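Local coordinates for protein DPSA (Streptomyces coelicolor, PDB 4CY9) that probably oxidises and stores iron inside a hollow twelve-subunit shell, as a ferritin-like protein of the Dps family, and is linked to DNA binding, at residues G110-D113 against V114-T117; E55-D58 against P59-Q63; P10-R14 against E15-R19; K39-H42 against W43-G47. All coordinates share one frame; numbering follows the deposited sequence.

Contact 1 of 4, residues G110-D113 against V114-T117; sequences GALD and VVYT
G110 and A111 meet the next turn of their helix through backbone oxygens. The carbonyl of G110 has the CG2 methyl of V114 beside it, while A111 O accepts a hydrogen bond from V115 N at 3.1 Å. The same oxygen also has V115 CG2 against it, because that methyl stands beside its own backbone N.

L112 carries the side-chain part of the contact. With CG anti to the backbone N (chi1 -167°), its branch runs alongside Y116, both side chains pointing the same way, and L112 CD1 comes to 3.8 Å from Y116 CE1. L112 CD1 also reaches V115 CB at 4.2 Å; both approaches hold for the modelled conformer of the leucine, one of two. The carbonyl of L112 does double work: it takes the N-H of Y116 in a 2.8 Å bond from N to O, and it sits at the edge of the ring, 3.3 Å from Y116 CD1 and near the ring plane. Helix 14-44 covers this apolar face through L34 and L38.

At D113 the backbone oxygen is bonded by T117 N at 2.9 Å, and T117 CG2 packs on that oxygen at 3.2 Å. The carboxylate is engaged outside the turn: OD1 forms a salt bridge with R156 of helix 135-158, and OD2 hydrogen-bonds a glycerol, probably from the crystallisation liquor.

One turn thus serves two neighbours in the four-helix bundle: L112 packs on helix 14-44, D113 is tied ionically to helix 135-158, and the tyrosine ring lies between both.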
ATOM      1  N   GLY A 110      25.163 -22.717 -15.709  1.00 12.14           N
ATOM      2  CA  GLY A 110      26.596 -23.006 -15.815  1.00 13.71           C
ATOM      3  C   GLY A 110      27.415 -21.823 -16.335  1.00 14.06           C
ATOM      4  O   GLY A 110      28.499 -21.492 -15.803  1.00 13.76           O
ATOM      5  N   ALA A 111      26.950 -21.209 -17.470  1.00 11.35           N
ATOM      6  CA  ALA A 111      27.699 -20.107 -18.091  1.00 12.59           C
ATOM      7  C   ALA A 111      27.571 -18.850 -17.211  1.00 11.61           C
ATOM      8  O   ALA A 111      28.547 -18.101 -17.088  1.00 12.39           O
ATOM      9  CB  ALA A 111      27.115 -19.798 -19.467  1.00 14.06           C
ATOM     10  N   LEU A 112      26.431 -18.615 -16.584  1.00 10.38           N
ATOM     11  CA  LEU A 112      26.335 -17.460 -15.724  0.50 11.74           C
ATOM     12  C   LEU A 112      27.206 -17.601 -14.446  1.00 11.21           C
ATOM     13  O   LEU A 112      27.713 -16.586 -13.913  1.00 12.06           O
ATOM     14  CB  LEU A 112      24.834 -17.306 -15.420  0.50 12.10           C
ATOM     15  CG  LEU A 112      24.373 -16.015 -14.790  0.50 12.33           C
ATOM     16  CD1 LEU A 112      24.750 -14.784 -15.610  0.50 11.67           C
ATOM     17  CD2 LEU A 112      22.858 -16.056 -14.519  0.50 10.65           C
ATOM     18  N   ASP A 113      27.415 -18.813 -13.958  1.00 10.75           N
ATOM     19  CA  ASP A 113      28.341 -19.042 -12.827  1.00 11.20           C
ATOM     20  C   ASP A 113      29.768 -18.466 -13.236  1.00 13.15           C
ATOM     21  O   ASP A 113      30.401 -17.735 -12.452  1.00 12.28           O
ATOM     22  CB  ASP A 113      28.434 -20.520 -12.511  1.00 11.53           C
ATOM     23  CG  ASP A 113      29.322 -20.830 -11.312  1.00 16.72           C
ATOM     24  OD1 ASP A 113      29.497 -19.956 -10.485  1.00 13.90           O
ATOM     25  OD2 ASP A 113      29.751 -22.016 -11.163  1.00 16.49           O
ATOM     26  N   VAL A 114      30.192 -18.725 -14.485  1.00 12.45           N
ATOM     27  CA  VAL A 114      31.513 -18.217 -14.914  1.00 12.12           C
ATOM     28  C   VAL A 114      31.484 -16.699 -15.056  1.00 12.44           C
ATOM     29  O   VAL A 114      32.479 -16.020 -14.668  1.00 10.99           O
ATOM     30  CB  VAL A 114      31.841 -18.886 -16.283  1.00 14.85           C
ATOM     31  CG1 VAL A 114      33.111 -18.260 -16.907  1.00 16.97           C
ATOM     32  CG2 VAL A 114      31.981 -20.421 -16.067  1.00 16.97           C
ATOM     33  N   VAL A 115      30.366 -16.126 -15.553  1.00 11.01           N
ATOM     34  CA  VAL A 115      30.260 -14.668 -15.663  1.00 10.04           C
ATOM     35  C   VAL A 115      30.444 -14.093 -14.204  1.00  9.64           C
ATOM     36  O   VAL A 115      31.180 -13.102 -14.036  1.00 10.35           O
ATOM     37  CB  VAL A 115      28.868 -14.253 -16.198  1.00 11.72           C
ATOM     38  CG1 VAL A 115      28.711 -12.735 -16.089  1.00 12.79           C
ATOM     39  CG2 VAL A 115      28.854 -14.635 -17.724  1.00 14.15           C
ATOM     40  N   TYR A 116      29.674 -14.656 -13.242  1.00  9.86           N
ATOM     41  CA  TYR A 116      29.698 -14.061 -11.911  1.00  9.64           C
ATOM     42  C   TYR A 116      31.099 -14.231 -11.271  1.00 10.17           C
ATOM     43  O   TYR A 116      31.529 -13.383 -10.523  1.00  9.05           O
ATOM     44  CB  TYR A 116      28.693 -14.758 -10.965  1.00  9.62           C
ATOM     45  CG  TYR A 116      27.410 -13.969 -10.982  1.00  9.29           C
ATOM     46  CD1 TYR A 116      26.483 -14.226 -12.007  1.00 10.68           C
ATOM     47  CD2 TYR A 116      27.114 -12.980 -10.043  1.00 10.65           C
ATOM     48  CE1 TYR A 116      25.270 -13.440 -12.045  1.00 12.32           C
ATOM     49  CE2 TYR A 116      25.928 -12.216 -10.055  1.00  9.68           C
ATOM     50  CZ  TYR A 116      25.029 -12.471 -11.057  1.00 11.38           C
ATOM     51  OH  TYR A 116      23.884 -11.698 -11.171  1.00 11.17           O
ATOM     52  N   THR A 117      31.817 -15.320 -11.577  1.00  9.66           N
ATOM     53  CA  THR A 117      33.203 -15.386 -10.989  1.00 11.44           C
ATOM     54  C   THR A 117      34.070 -14.236 -11.475  1.00 11.62           C
ATOM     55  O   THR A 117      34.766 -13.666 -10.671  1.00 11.55           O
ATOM     56  CB  THR A 117      33.810 -16.751 -11.333  1.00 13.04           C
ATOM     57  OG1 THR A 117      35.276 -16.766 -11.080  1.00 20.52           O
ATOM     58  CG2 THR A 117      33.145 -17.742 -10.757  1.00  8.13           C
TER

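Contact 2 of 4, residues E55-D58 against P59-Q63; sequences EMID and PQVDQ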
ATOM      1  N   GLU A  55      11.961 -16.575 -13.621  1.00 18.47           N
ATOM      2  CA  GLU A  55      11.509 -15.678 -12.509  1.00 19.04           C
ATOM      3  C   GLU A  55      12.672 -15.389 -11.593  1.00 20.36           C
ATOM      4  O   GLU A  55      12.725 -14.197 -11.067  1.00 18.71           O
ATOM      5  CB  GLU A  55      10.301 -16.213 -11.686  1.00 22.20           C
ATOM      6  CG  GLU A  55       9.201 -16.637 -12.656  1.00 27.79           C
ATOM      7  CD  GLU A  55       8.137 -15.716 -12.950  1.00 44.37           C
ATOM      8  OE1 GLU A  55       8.431 -14.769 -13.694  1.00 51.37           O
ATOM      9  OE2 GLU A  55       6.986 -16.093 -12.599  1.00 45.16           O
ATOM     10  N   MET A  56      13.525 -16.353 -11.334  1.00 17.03           N
ATOM     11  CA  MET A  56      14.618 -16.058 -10.310  1.00 11.59           C
ATOM     12  C   MET A  56      15.658 -14.886 -10.726  1.00 15.89           C
ATOM     13  O   MET A  56      16.258 -14.138  -9.907  1.00 14.93           O
ATOM     14  CB  MET A  56      15.462 -17.234 -10.144  1.00 14.68           C
ATOM     15  CG  MET A  56      16.726 -17.062  -9.276  1.00 17.20           C
ATOM     16  SD  MET A  56      17.683 -18.672  -9.080  1.00 20.28           S
ATOM     17  CE  MET A  56      18.992 -18.667 -10.389  1.00 22.35           C
ATOM     18  N   ILE A  57      15.860 -14.764 -12.024  1.00 15.75           N
ATOM     19  CA  ILE A  57      16.802 -13.707 -12.529  1.00 14.98           C
ATOM     20  C   ILE A  57      16.195 -12.337 -12.329  1.00 14.70           C
ATOM     21  O   ILE A  57      16.900 -11.333 -12.184  1.00 12.74           O
ATOM     22  CB  ILE A  57      17.058 -14.027 -14.057  1.00 14.38           C
ATOM     23  CG1 ILE A  57      17.939 -15.220 -14.103  1.00 16.99           C
ATOM     24  CG2 ILE A  57      17.600 -12.739 -14.776  1.00 13.94           C
ATOM     25  CD1 ILE A  57      18.121 -15.728 -15.574  1.00 21.56           C
ATOM     26  N   ASP A  58      14.845 -12.229 -12.387  1.00 14.28           N
ATOM     27  CA  ASP A  58      14.311 -10.827 -12.473  1.00 18.59           C
ATOM     28  C   ASP A  58      14.681  -9.933 -11.222  1.00 14.60           C
ATOM     29  O   ASP A  58      15.042  -8.757 -11.477  1.00 17.77           O
ATOM     30  CB  ASP A  58      12.807 -10.865 -12.983  1.00 28.61           C
ATOM     31  CG  ASP A  58      12.667 -10.250 -14.487  1.00 31.78           C
ATOM     32  OD1 ASP A  58      13.713  -9.685 -15.337  1.00 26.13           O
ATOM     33  OD2 ASP A  58      11.471 -10.238 -14.808  1.00 47.13           O
ATOM     34  N   PRO A  59      14.632 -10.403  -9.994  1.00 16.59           N
ATOM     35  CA  PRO A  59      15.033  -9.474  -8.975  1.00 16.82           C
ATOM     36  C   PRO A  59      16.563  -9.170  -9.000  1.00 16.36           C
ATOM     37  O   PRO A  59      16.958  -8.105  -8.519  1.00 16.32           O
ATOM     38  CB  PRO A  59      14.725 -10.152  -7.673  1.00 21.08           C
ATOM     39  CG  PRO A  59      14.564 -11.632  -7.971  1.00 23.87           C
ATOM     40  CD  PRO A  59      13.946 -11.615  -9.352  1.00 18.15           C
ATOM     41  N   GLN A  60      17.382 -10.092  -9.514  1.00 13.16           N
ATOM     42  CA  GLN A  60      18.798  -9.806  -9.620  1.00 11.63           C
ATOM     43  C   GLN A  60      19.052  -8.749 -10.731  1.00  9.67           C
ATOM     44  O   GLN A  60      19.918  -7.895 -10.553  1.00 11.34           O
ATOM     45  CB  GLN A  60      19.516 -11.106  -9.952  1.00 11.78           C
ATOM     46  CG  GLN A  60      20.991 -10.861 -10.163  1.00 12.50           C
ATOM     47  CD  GLN A  60      21.799 -10.460  -8.866  1.00 16.30           C
ATOM     48  OE1 GLN A  60      21.227 -10.148  -7.718  1.00 21.51           O
ATOM     49  NE2 GLN A  60      23.075 -10.456  -8.998  1.00 13.42           N
ATOM     50  N   VAL A  61      18.248  -8.761 -11.808  1.00 10.32           N
ATOM     51  CA  VAL A  61      18.357  -7.707 -12.850  1.00  9.78           C
ATOM     52  C   VAL A  61      18.153  -6.361 -12.175  1.00  9.32           C
ATOM     53  O   VAL A  61      18.895  -5.384 -12.348  1.00  9.36           O
ATOM     54  CB  VAL A  61      17.275  -7.878 -13.958  1.00 11.08           C
ATOM     55  CG1 VAL A  61      17.262  -6.626 -14.878  1.00 13.07           C
ATOM     56  CG2 VAL A  61      17.678  -9.103 -14.812  1.00 11.55           C
ATOM     57  N   ASP A  62      17.095  -6.304 -11.349  1.00 11.30           N
ATOM     58  CA  ASP A  62      16.773  -5.027 -10.708  1.00 11.24           C
ATOM     59  C   ASP A  62      17.864  -4.597  -9.726  1.00 12.20           C
ATOM     60  O   ASP A  62      18.224  -3.422  -9.701  1.00 10.66           O
ATOM     61  CB  ASP A  62      15.454  -5.133  -9.845  1.00 14.74           C
ATOM     62  CG  ASP A  62      14.191  -5.420 -10.725  1.00 20.85           C
ATOM     63  OD1 ASP A  62      14.224  -5.153 -11.931  1.00 22.24           O
ATOM     64  OD2 ASP A  62      13.211  -5.963 -10.100  1.00 23.43           O
ATOM     65  N   GLN A  63      18.390  -5.557  -8.971  1.00  9.44           N
ATOM     66  CA  GLN A  63      19.436  -5.268  -7.974  0.70 10.51           C
ATOM     67  C   GLN A  63      20.728  -4.797  -8.680  1.00  9.69           C
ATOM     68  O   GLN A  63      21.437  -3.825  -8.211  1.00 10.31           O
ATOM     69  CB  GLN A  63      19.747  -6.531  -7.105  0.70 12.96           C
ATOM     70  CG  GLN A  63      20.763  -6.115  -6.047  0.70 17.55           C
ATOM     71  CD  GLN A  63      20.653  -6.561  -4.524  0.70 27.32           C
ATOM     72  OE1 GLN A  63      19.893  -7.442  -4.060  0.70 33.24           O
ATOM     73  NE2 GLN A  63      21.491  -5.911  -3.753  0.70 25.41           N
TER
HETATM   74  O   HOH W   1      13.682  -7.109 -13.849  1.00 38.81           O
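This is a local contact within helix 50-77, one of the long helices of the ferritin-like bundle, at the point where a proline interrupts the regular backbone pairing and kinks the helix. P59 has no N-H to offer, so E55 O meets a ring carbon in its place, P59 CD at 3.3 Å, and accepts D58 N instead. P59 CD is also 3.5 Å from M56 O.

Regular pairing resumes at V61. Here V61 N donates to I57 O at 2.9 Å, and D62 N donates to D58 O over a longer 3.2 Å. The side chains of I57 and V61 follow the first of these bonds. I57 points CG2 anti to its backbone N (chi1 -73° for CG1), and this methyl meets V61 CG2 at 3.6 Å, the two branches crossing at a slant.

On the neighbouring flank, a water lies within hydrogen-bonding distance of D62 OD1 (2.8 Å) and of D58 O, and cannot serve all its acceptors at once. It sits between the side chain of D62 and a carbonyl one turn earlier. The two carboxylates stay apart, and D58 OD1 finds its positive partner in K39 of helix 14-44.

I57 and V61 turn towards that same helix, resting on V41 and L38 respectively. M56 and Q60 pack on F151 of helix 135-158, Q60 also touching L38, and the amide of Q60 reaches Y116 on helix 105-133.

Contact 3 of 4, residues P10-R14 against E15-R19; sequences PGIER and EAAGR
A16 sets its methyl 3.7 Å from the carbonyl oxygen of E13, and also packs on I133 of helix 105-133. E13 occupies the N-cap position of helix 14-44, the first long helix of the ferritin-like bundle, and the turn that follows is the first to be closed by backbone bonds.

A17 supplies one of these, its N reaching E13 O at 2.9 Å. Its methyl is also the apolar meeting point between the helix and the loop leading into it: in the modelled conformer of I12, one of two, I12 CG2 touches A17 CB at 3.8 Å, placed there by a CG2 branch anti to the I12 backbone N. Beyond this pair, I12 packs on L78 and on R124 of a neighbouring subunit.

G18 continues the pattern, with N bonded to R14 O at 2.9 Å, while the guanidinium of R14 turns back to bond the carbonyl of P5.

R19 looks back along the helix to E15, one turn earlier. CG of E15 stands anti to the backbone N (chi1 -175°) and the chain then bends at chi2, which brings the carboxylate to the arginine. In the modelled conformer of R19, again one of two, R19 NH2 donates to E15 OE1 at 3.0 Å on its syn side, the oxygen lying close to the guanidinium plane. R19 NE completes the salt bridge through E15 OE2, also at 3.0 Å, although this bond is weak.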
ATOM      1  N   PRO A  10      35.146  16.086  -0.711  1.00 12.24           N
ATOM      2  CA  PRO A  10      36.076  16.707   0.297  1.00 13.47           C
ATOM      3  C   PRO A  10      36.939  15.616   0.972  1.00 15.35           C
ATOM      4  O   PRO A  10      36.462  14.529   1.363  1.00 16.24           O
ATOM      5  CB  PRO A  10      35.098  17.308   1.309  1.00 13.38           C
ATOM      6  CG  PRO A  10      33.968  17.847   0.419  1.00 14.12           C
ATOM      7  CD  PRO A  10      33.761  16.549  -0.472  1.00 12.92           C
ATOM      8  N   GLY A  11      38.222  15.977   1.126  1.00 16.72           N
ATOM      9  CA  GLY A  11      39.067  15.060   1.943  1.00 17.58           C
ATOM     10  C   GLY A  11      39.858  14.113   1.070  1.00 20.40           C
ATOM     11  O   GLY A  11      40.679  13.313   1.645  1.00 20.79           O
ATOM     12  N   ILE A  12      39.600  14.037  -0.246  1.00 15.93           N
ATOM     13  CA  ILE A  12      40.264  13.115  -1.178  0.50 16.96           C
ATOM     14  C   ILE A  12      41.099  13.980  -2.097  1.00 15.36           C
ATOM     15  O   ILE A  12      40.618  14.987  -2.578  1.00 16.16           O
ATOM     16  CB  ILE A  12      39.227  12.336  -2.072  0.50 16.27           C
ATOM     17  CG1 ILE A  12      38.328  11.443  -1.204  0.50 17.69           C
ATOM     18  CG2 ILE A  12      39.956  11.501  -3.156  0.50 16.71           C
ATOM     19  CD1 ILE A  12      37.396  10.546  -2.007  0.50 16.22           C
ATOM     20  N   GLU A  13      42.342  13.608  -2.386  1.00 16.37           N
ATOM     21  CA  GLU A  13      43.187  14.353  -3.368  1.00 18.07           C
ATOM     22  C   GLU A  13      42.736  14.027  -4.773  1.00 15.83           C
ATOM     23  O   GLU A  13      42.304  12.872  -5.053  1.00 14.92           O
ATOM     24  CB  GLU A  13      44.707  13.970  -3.259  1.00 21.60           C
ATOM     25  CG  GLU A  13      45.264  14.436  -1.898  1.00 29.31           C
ATOM     26  CD  GLU A  13      45.149  15.995  -1.644  1.00 43.63           C
ATOM     27  OE1 GLU A  13      45.328  16.824  -2.584  1.00 39.05           O
ATOM     28  OE2 GLU A  13      44.832  16.421  -0.490  1.00 47.11           O
ATOM     29  N   ARG A  14      42.791  15.014  -5.654  1.00 14.79           N
ATOM     30  CA  ARG A  14      42.273  14.801  -7.047  1.00 14.70           C
ATOM     31  C   ARG A  14      42.964  13.693  -7.797  1.00 16.61           C
ATOM     32  O   ARG A  14      42.344  12.888  -8.495  1.00 12.98           O
ATOM     33  CB  ARG A  14      42.277  16.132  -7.827  1.00 16.56           C
ATOM     34  CG  ARG A  14      41.198  17.020  -7.168  1.00 17.15           C
ATOM     35  CD  ARG A  14      41.010  18.402  -7.838  1.00 24.12           C
ATOM     36  NE  ARG A  14      42.301  19.048  -7.955  1.00 31.68           N
ATOM     37  CZ  ARG A  14      43.048  19.181  -9.083  1.00 41.88           C
ATOM     38  NH1 ARG A  14      42.682  18.741 -10.282  1.00 29.82           N
ATOM     39  NH2 ARG A  14      44.251  19.800  -9.017  1.00 44.26           N
ATOM     40  N   GLU A  15      44.308  13.619  -7.693  1.00 15.65           N
ATOM     41  CA  GLU A  15      44.982  12.540  -8.455  1.00 15.57           C
ATOM     42  C   GLU A  15      44.539  11.123  -7.967  1.00 11.99           C
ATOM     43  O   GLU A  15      44.257  10.241  -8.852  1.00 14.46           O
ATOM     44  CB  GLU A  15      46.593  12.645  -8.238  1.00 21.11           C
ATOM     45  CG  GLU A  15      47.354  11.623  -9.091  1.00 29.73           C
ATOM     46  CD  GLU A  15      47.506  10.134  -8.573  1.00 36.98           C
ATOM     47  OE1 GLU A  15      47.355   9.956  -7.265  1.00 36.70           O
ATOM     48  OE2 GLU A  15      47.807   9.183  -9.536  1.00 33.39           O
ATOM     49  N   ALA A  16      44.365  10.959  -6.669  1.00 13.13           N
ATOM     50  CA  ALA A  16      43.923   9.642  -6.089  1.00 11.51           C
ATOM     51  C   ALA A  16      42.447   9.433  -6.584  1.00 10.90           C
ATOM     52  O   ALA A  16      42.051   8.289  -7.016  1.00 11.31           O
ATOM     53  CB  ALA A  16      43.944   9.604  -4.566  1.00 13.28           C
ATOM     54  N   ALA A  17      41.634  10.517  -6.523  1.00 11.00           N
ATOM     55  CA  ALA A  17      40.213  10.330  -7.053  1.00 11.97           C
ATOM     56  C   ALA A  17      40.257   9.911  -8.529  1.00 12.04           C
ATOM     57  O   ALA A  17      39.401   9.074  -8.934  1.00 10.31           O
ATOM     58  CB  ALA A  17      39.447  11.677  -6.932  1.00 11.82           C
ATOM     59  N   GLY A  18      41.159  10.427  -9.395  1.00 10.49           N
ATOM     60  CA  GLY A  18      41.182  10.000 -10.791  1.00 10.79           C
ATOM     61  C   GLY A  18      41.432   8.491 -10.874  1.00 10.58           C
ATOM     62  O   GLY A  18      40.881   7.824 -11.758  1.00 11.67           O
ATOM     63  N   ARG A  19      42.368   7.964 -10.051  1.00 11.11           N
ATOM     64  CA  ARG A  19      42.579   6.531 -10.213  0.50 10.46           C
ATOM     65  C   ARG A  19      41.330   5.756  -9.656  1.00 10.54           C
ATOM     66  O   ARG A  19      40.997   4.767 -10.286  1.00 11.63           O
ATOM     67  CB  ARG A  19      43.828   6.037  -9.482  0.50 10.94           C
ATOM     68  CG  ARG A  19      45.088   6.573 -10.163  0.50 10.44           C
ATOM     69  CD  ARG A  19      46.308   6.184  -9.268  0.50 13.43           C
ATOM     70  NE  ARG A  19      46.526   6.962  -8.046  0.50  9.44           N
ATOM     71  CZ  ARG A  19      46.372   6.560  -6.747  0.50  9.23           C
ATOM     72  NH1 ARG A  19      45.890   5.324  -6.372  0.50 10.56           N
ATOM     73  NH2 ARG A  19      46.683   7.456  -5.777  0.50  9.45           N
TER

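Contact 4 of 4, residues K39-H42 against W43-G47; sequences KHVH and WNVVG
K39 sets CB over the six-membered ring of W43, in a CH-pi contact that brings K39 CB to 3.9 Å from the ring centroid and only 18° off the ring normal. The ring comes back over the preceding turn because CG of W43 is anti to its carbonyl carbon (chi1 -63°). K39 O then lies over one face of the indole, 3.2 Å from W43 CD2, while also accepting W43 N at 2.9 Å. Further along, the K39 ammonium forms a salt bridge with D69 of a neighbouring subunit.

H42 approaches the five-membered ring obliquely, with H42 CD2 3.6 Å from W43 CD1. Its imidazole stacks on H54 of helix 50-77.

Here helix 14-44 runs out into the short strand 45-46, which pairs in parallel with strand 103-104, and the backbone bonds loosen accordingly. V41 O takes N44 N at 3.1 Å, but from above the carbonyl plane, 69° out of it; the bond to V41 O from V45 N is weak, as is that to H40 O from N44 N.

In the modelled conformer of V45, one of two, its side chain crosses V41 at a slant, CG1 against CG1 at 3.7 Å. Its second methyl, CG2, occupies the position between its backbone N and carbonyl carbon and comes against both V41 O and H42 O. H40 bonds the carbonyl of I100 through NE2, and through ND1 the backbone of G84 in a neighbouring subunit.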
ATOM      1  N   LYS A  39      19.276 -10.143 -18.500  1.00  8.65           N
ATOM      2  CA  LYS A  39      18.000 -10.093 -19.233  1.00  9.17           C
ATOM      3  C   LYS A  39      18.105 -11.027 -20.423  1.00  9.94           C
ATOM      4  O   LYS A  39      17.133 -11.718 -20.753  1.00 10.03           O
ATOM      5  CB  LYS A  39      17.706  -8.695 -19.747  1.00 10.32           C
ATOM      6  CG  LYS A  39      17.009  -7.739 -18.683  1.00 12.62           C
ATOM      7  CD  LYS A  39      15.592  -8.425 -18.453  1.00 16.44           C
ATOM      8  CE  LYS A  39      14.621  -7.504 -17.801  1.00 26.78           C
ATOM      9  NZ  LYS A  39      13.319  -8.275 -17.668  1.00 19.87           N
ATOM     10  N   HIS A  40      19.239 -11.042 -21.098  1.00  9.62           N
ATOM     11  CA  HIS A  40      19.402 -12.030 -22.212  1.00  9.61           C
ATOM     12  C   HIS A  40      19.146 -13.457 -21.782  1.00 10.27           C
ATOM     13  O   HIS A  40      18.473 -14.222 -22.511  1.00  9.82           O
ATOM     14  CB  HIS A  40      20.867 -11.833 -22.766  1.00  9.27           C
ATOM     15  CG  HIS A  40      21.233 -12.817 -23.834  1.00 10.43           C
ATOM     16  ND1 HIS A  40      21.016 -12.575 -25.176  1.00 11.51           N
ATOM     17  CD2 HIS A  40      21.761 -14.111 -23.735  1.00 11.21           C
ATOM     18  CE1 HIS A  40      21.428 -13.655 -25.887  1.00 11.46           C
ATOM     19  NE2 HIS A  40      21.874 -14.599 -25.020  1.00 11.62           N
ATOM     20  N   VAL A  41      19.682 -13.837 -20.622  1.00  9.48           N
ATOM     21  CA  VAL A  41      19.426 -15.200 -20.141  1.00  9.12           C
ATOM     22  C   VAL A  41      17.929 -15.342 -19.857  1.00 10.78           C
ATOM     23  O   VAL A  41      17.291 -16.373 -20.162  1.00 10.37           O
ATOM     24  CB  VAL A  41      20.290 -15.499 -18.878  1.00  9.35           C
ATOM     25  CG1 VAL A  41      19.918 -16.884 -18.355  1.00 10.36           C
ATOM     26  CG2 VAL A  41      21.799 -15.515 -19.320  1.00  9.89           C
ATOM     27  N   HIS A  42      17.327 -14.397 -19.143  1.00  9.54           N
ATOM     28  CA  HIS A  42      15.894 -14.450 -18.816  1.00 11.16           C
ATOM     29  C   HIS A  42      15.062 -14.709 -20.084  1.00 10.83           C
ATOM     30  O   HIS A  42      14.095 -15.472 -20.050  1.00 11.41           O
ATOM     31  CB  HIS A  42      15.585 -13.103 -18.183  1.00 10.90           C
ATOM     32  CG  HIS A  42      14.146 -12.829 -17.868  1.00 14.72           C
ATOM     33  ND1 HIS A  42      13.567 -13.227 -16.699  1.00 14.73           N
ATOM     34  CD2 HIS A  42      13.263 -11.916 -18.462  1.00 18.32           C
ATOM     35  CE1 HIS A  42      12.293 -12.770 -16.582  1.00 17.42           C
ATOM     36  NE2 HIS A  42      12.098 -11.932 -17.713  1.00 22.94           N
ATOM     37  N   TRP A  43      15.394 -14.059 -21.177  1.00 10.08           N
ATOM     38  CA  TRP A  43      14.556 -14.206 -22.397  1.00 10.45           C
ATOM     39  C   TRP A  43      14.801 -15.486 -23.116  1.00 13.34           C
ATOM     40  O   TRP A  43      13.894 -15.976 -23.800  1.00 13.70           O
ATOM     41  CB  TRP A  43      14.904 -13.069 -23.382  1.00 10.34           C
ATOM     42  CG  TRP A  43      14.587 -11.697 -22.850  1.00 10.59           C
ATOM     43  CD1 TRP A  43      13.548 -11.319 -22.025  1.00 10.38           C
ATOM     44  CD2 TRP A  43      15.349 -10.488 -23.107  1.00 10.69           C
ATOM     45  NE1 TRP A  43      13.618  -9.991 -21.726  1.00 10.83           N
ATOM     46  CE2 TRP A  43      14.684  -9.424 -22.386  1.00 10.26           C
ATOM     47  CE3 TRP A  43      16.499 -10.201 -23.879  1.00 10.19           C
ATOM     48  CZ2 TRP A  43      15.135  -8.080 -22.391  1.00 10.89           C
ATOM     49  CZ3 TRP A  43      16.919  -8.827 -23.934  1.00 10.04           C
ATOM     50  CH2 TRP A  43      16.276  -7.777 -23.230  1.00 10.26           C
ATOM     51  N   ASN A  44      15.985 -16.079 -22.957  1.00 10.48           N
ATOM     52  CA  ASN A  44      16.408 -17.162 -23.846  1.00 11.61           C
ATOM     53  C   ASN A  44      16.646 -18.493 -23.130  1.00 12.93           C
ATOM     54  O   ASN A  44      17.149 -19.430 -23.738  1.00 14.12           O
ATOM     55  CB  ASN A  44      17.721 -16.752 -24.551  1.00 12.50           C
ATOM     56  CG  ASN A  44      17.475 -15.552 -25.509  1.00 14.74           C
ATOM     57  OD1 ASN A  44      18.079 -14.436 -25.377  1.00 15.69           O
ATOM     58  ND2 ASN A  44      16.501 -15.746 -26.409  1.00 12.39           N
ATOM     59  N   VAL A  45      16.190 -18.649 -21.891  1.00 11.65           N
ATOM     60  CA  VAL A  45      16.189 -19.945 -21.234  0.50 10.42           C
ATOM     61  C   VAL A  45      14.989 -20.789 -21.714  1.00 10.41           C
ATOM     62  O   VAL A  45      13.914 -20.225 -21.900  1.00 11.74           O
ATOM     63  CB  VAL A  45      16.030 -19.800 -19.657  0.50 10.52           C
ATOM     64  CG1 VAL A  45      17.368 -19.476 -19.036  0.50 10.43           C
ATOM     65  CG2 VAL A  45      14.968 -18.758 -19.215  0.50 10.68           C
ATOM     66  N   VAL A  46      15.179 -22.086 -21.847  1.00  9.84           N
ATOM     67  CA  VAL A  46      14.091 -23.038 -22.230  1.00 10.81           C
ATOM     68  C   VAL A  46      14.216 -24.289 -21.363  1.00 11.72           C
ATOM     69  O   VAL A  46      15.178 -24.491 -20.592  1.00 12.32           O
ATOM     70  CB  VAL A  46      14.223 -23.402 -23.780  1.00 11.68           C
ATOM     71  CG1 VAL A  46      13.963 -22.101 -24.603  1.00 14.47           C
ATOM     72  CG2 VAL A  46      15.582 -24.051 -24.121  1.00 13.24           C
ATOM     73  N   GLY A  47      13.260 -25.176 -21.603  1.00 11.76           N
ATOM     74  CA  GLY A  47      13.272 -26.490 -20.974  1.00 11.78           C
ATOM     75  C   GLY A  47      12.475 -26.436 -19.704  1.00 12.24           C
ATOM     76  O   GLY A  47      11.901 -25.466 -19.315  1.00 11.92           O
TER

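In the fold
Along the chain the order is contact 3, contact 4, contact 2, contact 1, all in series. Contacts 3 and 4 lie towards the two ends of helix 14-44, their centres about 42 Å apart, on opposite sides of the chain's centre. Contacts 1, 2 and 4 gather towards one end of the ferritin-like bundle, with centres 12 to 15 Å apart. Contact 4 meets contact 2, on helix 50-77, by the K39-D58 salt bridge and by packing of V41 on I57; contact 2 meets contact 1, on helix 105-133, through a probable Q60-Y116 hydrogen bond. Three helices are thereby joined, and all four contacts also touch neighbouring subunits of the twelve-chain assembly, contact 4 most extensively.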